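Local coordinates for protein BAT-2 beta-lactamase (Bacillus atrophaeus, PDB 6W5G) that hydrolyses the amide bond of the beta-lactam ring as a class D beta-lactamase, and so probably contributes to antibiotic resistance, at residues Q130-A133 against R134-E138. Numbering follows the deposited sequence.
Sequences QAMA and RDIGE
Q130 and R134 lie one turn apart on helix 126-136 and meet at backbone and side chain. R134 N donates to Q130 O over 3.0 Å. The arginine side chain turns back along the helix through a bend at chi3 (-69°). With this bend one face of the guanidinium lies against Q130 O and A131 CA, both toward its rim. Q130 O sits 3.6 Å above the guanidinium plane. A water at the guanidinium edge accepts from R134 NH1 and donates to Q130 OE1. Both polar ends also reach D160: R134 NH1 forms a salt bridge with its OD2, and Q130 NE2 a hydrogen bond with its backbone O. The water and D160 both bind NH1, which limits how the guanidinium can turn.

A131 adds its methyl group, with CB 3.7 Å from R134 NH2. Its carbonyl O accepts a longer bond, 3.2 Å, from D135 N. A second water donates to both A131 O and D135 OD1, so the carbonyl has two donors.

M132 O accepts from I136 N at 2.9 Å. On this buried side M132 CG lies 4.1 Å from I136 CD1, where the two side chains cross at a slant.

A133 O takes the last of these i to i+4 bonds, from G137 N, at 2.9 Å and 176°. They make up the last turn of helix 126-136. G137 then leaves the helix with positive phi (87°) and stands at the N-cap position of helix 138-147. Across this junction R140 bonds to D135 O and I136 O.

The inner face of the turn packs on its neighbours. M132 and I136 touch N82 of helix 81-88, and I136 also meets I85. A133 and I136 rest on M141 of helix 138-147, which follows directly after the G137 break.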
ATOM      1  N   GLN A 130      -3.972  10.260  10.621  1.00  9.61           N
ATOM      2  CA  GLN A 130      -3.448  10.596  11.945  1.00 11.19           C
ATOM      3  C   GLN A 130      -4.579  10.746  12.957  1.00 11.25           C
ATOM      4  O   GLN A 130      -4.481  10.254  14.086  1.00 11.82           O
ATOM      5  CB  GLN A 130      -2.627  11.881  11.886  1.00 11.45           C
ATOM      6  CG  GLN A 130      -1.321  11.752  11.107  1.00 11.27           C
ATOM      7  CD  GLN A 130      -0.560  13.060  11.039  1.00 12.28           C
ATOM      8  OE1 GLN A 130      -1.109  14.089  10.637  1.00 14.71           O
ATOM      9  NE2 GLN A 130       0.709  13.032  11.440  1.00 13.39           N
ATOM     10  N   ALA A 131      -5.660  11.432  12.575  1.00 10.36           N
ATOM     11  CA  ALA A 131      -6.809  11.531  13.465  1.00 10.93           C
ATOM     12  C   ALA A 131      -7.365  10.149  13.795  1.00 11.39           C
ATOM     13  O   ALA A 131      -7.653   9.848  14.960  1.00 12.55           O
ATOM     14  CB  ALA A 131      -7.882  12.426  12.835  1.00 12.01           C
ATOM     15  N   MET A 132      -7.492   9.284  12.786  1.00 10.70           N
ATOM     16  CA  MET A 132      -7.993   7.933  13.027  1.00 10.03           C
ATOM     17  C   MET A 132      -7.052   7.141  13.930  1.00 11.42           C
ATOM     18  O   MET A 132      -7.502   6.430  14.841  1.00 11.95           O
ATOM     19  CB  MET A 132      -8.186   7.209  11.701  1.00 10.47           C
ATOM     20  CG  MET A 132      -8.776   5.830  11.881  1.00 11.11           C
ATOM     21  SD  MET A 132      -9.060   5.000  10.314  1.00 11.42           S
ATOM     22  CE  MET A 132      -7.373   4.738   9.759  1.00 12.73           C
ATOM     23  N   ALA A 133      -5.741   7.258  13.698  1.00 10.60           N
ATOM     24  CA  ALA A 133      -4.775   6.532  14.520  1.00 11.41           C
ATOM     25  C   ALA A 133      -4.874   6.939  15.984  1.00 12.20           C
ATOM     26  O   ALA A 133      -4.819   6.083  16.876  1.00 12.27           O
ATOM     27  CB  ALA A 133      -3.356   6.750  13.989  1.00 10.54           C
ATOM     28  N   ARG A 134      -5.043   8.242  16.254  1.00 12.10           N
ATOM     29  CA  ARG A 134      -5.222   8.687  17.634  1.00 13.02           C
ATOM     30  C   ARG A 134      -6.462   8.059  18.264  1.00 13.30           C
ATOM     31  O   ARG A 134      -6.452   7.705  19.451  1.00 14.06           O
ATOM     32  CB  ARG A 134      -5.285  10.214  17.695  1.00 13.23           C
ATOM     33  CG  ARG A 134      -3.987  10.913  17.321  1.00 14.52           C
ATOM     34  CD  ARG A 134      -4.032  12.409  17.631  1.00 16.14           C
ATOM     35  NE  ARG A 134      -4.954  13.134  16.758  1.00 18.12           N
ATOM     36  CZ  ARG A 134      -4.612  13.700  15.604  1.00 18.37           C
ATOM     37  NH1 ARG A 134      -3.363  13.609  15.161  1.00 18.41           N
ATOM     38  NH2 ARG A 134      -5.525  14.350  14.888  1.00 19.10           N
ATOM     39  N   ASP A 135      -7.536   7.900  17.481  1.00 13.03           N
ATOM     40  CA  ASP A 135      -8.746   7.264  18.002  1.00 13.62           C
ATOM     41  C   ASP A 135      -8.539   5.772  18.239  1.00 13.63           C
ATOM     42  O   ASP A 135      -9.056   5.223  19.220  1.00 16.00           O
ATOM     43  CB  ASP A 135      -9.922   7.501  17.050  1.00 15.07           C
ATOM     44  CG  ASP A 135     -10.447   8.923  17.111  1.00 17.27           C
ATOM     45  OD1 ASP A 135     -10.154   9.633  18.100  1.00 19.90           O
ATOM     46  OD2 ASP A 135     -11.152   9.328  16.166  1.00 17.56           O
ATOM     47  N   ILE A 136      -7.809   5.098  17.347  1.00 12.57           N
ATOM     48  CA  ILE A 136      -7.448   3.700  17.581  1.00 12.21           C
ATOM     49  C   ILE A 136      -6.677   3.574  18.886  1.00 12.91           C
ATOM     50  O   ILE A 136      -7.014   2.764  19.758  1.00 14.09           O
ATOM     51  CB  ILE A 136      -6.651   3.135  16.387  1.00 11.64           C
ATOM     52  CG1 ILE A 136      -7.521   3.107  15.128  1.00 10.48           C
ATOM     53  CG2 ILE A 136      -6.090   1.729  16.715  1.00 12.04           C
ATOM     54  CD1 ILE A 136      -6.735   2.919  13.849  1.00 11.28           C
ATOM     55  N   GLY A 137      -5.643   4.390  19.049  1.00 11.93           N
ATOM     56  CA  GLY A 137      -4.879   4.415  20.278  1.00 13.50           C
ATOM     57  C   GLY A 137      -3.753   3.394  20.287  1.00 14.56           C
ATOM     58  O   GLY A 137      -3.778   2.385  19.582  1.00 14.44           O
ATOM     59  N   GLU A 138      -2.750   3.679  21.125  1.00 15.52           N
ATOM     60  CA  GLU A 138      -1.526   2.884  21.149  1.00 17.49           C
ATOM     61  C   GLU A 138      -1.791   1.419  21.488  1.00 16.39           C
ATOM     62  O   GLU A 138      -1.207   0.523  20.867  1.00 15.48           O
ATOM     63  CB  GLU A 138      -0.524   3.494  22.128  1.00 21.33           C
ATOM     64  CG  GLU A 138       0.799   2.740  22.200  1.00 27.80           C
ATOM     65  CD  GLU A 138       1.876   3.529  22.920  1.00 33.20           C
ATOM     66  OE1 GLU A 138       1.539   4.186  23.933  1.00 34.70           O
ATOM     67  OE2 GLU A 138       3.053   3.488  22.482  1.00 35.01           O
TER
HETATM   68  O   HOH W   1      -2.488  15.446  12.920  1.00 28.41           O
HETATM   69  O   HOH W   2      -8.712  11.952  16.652  1.00 31.99           O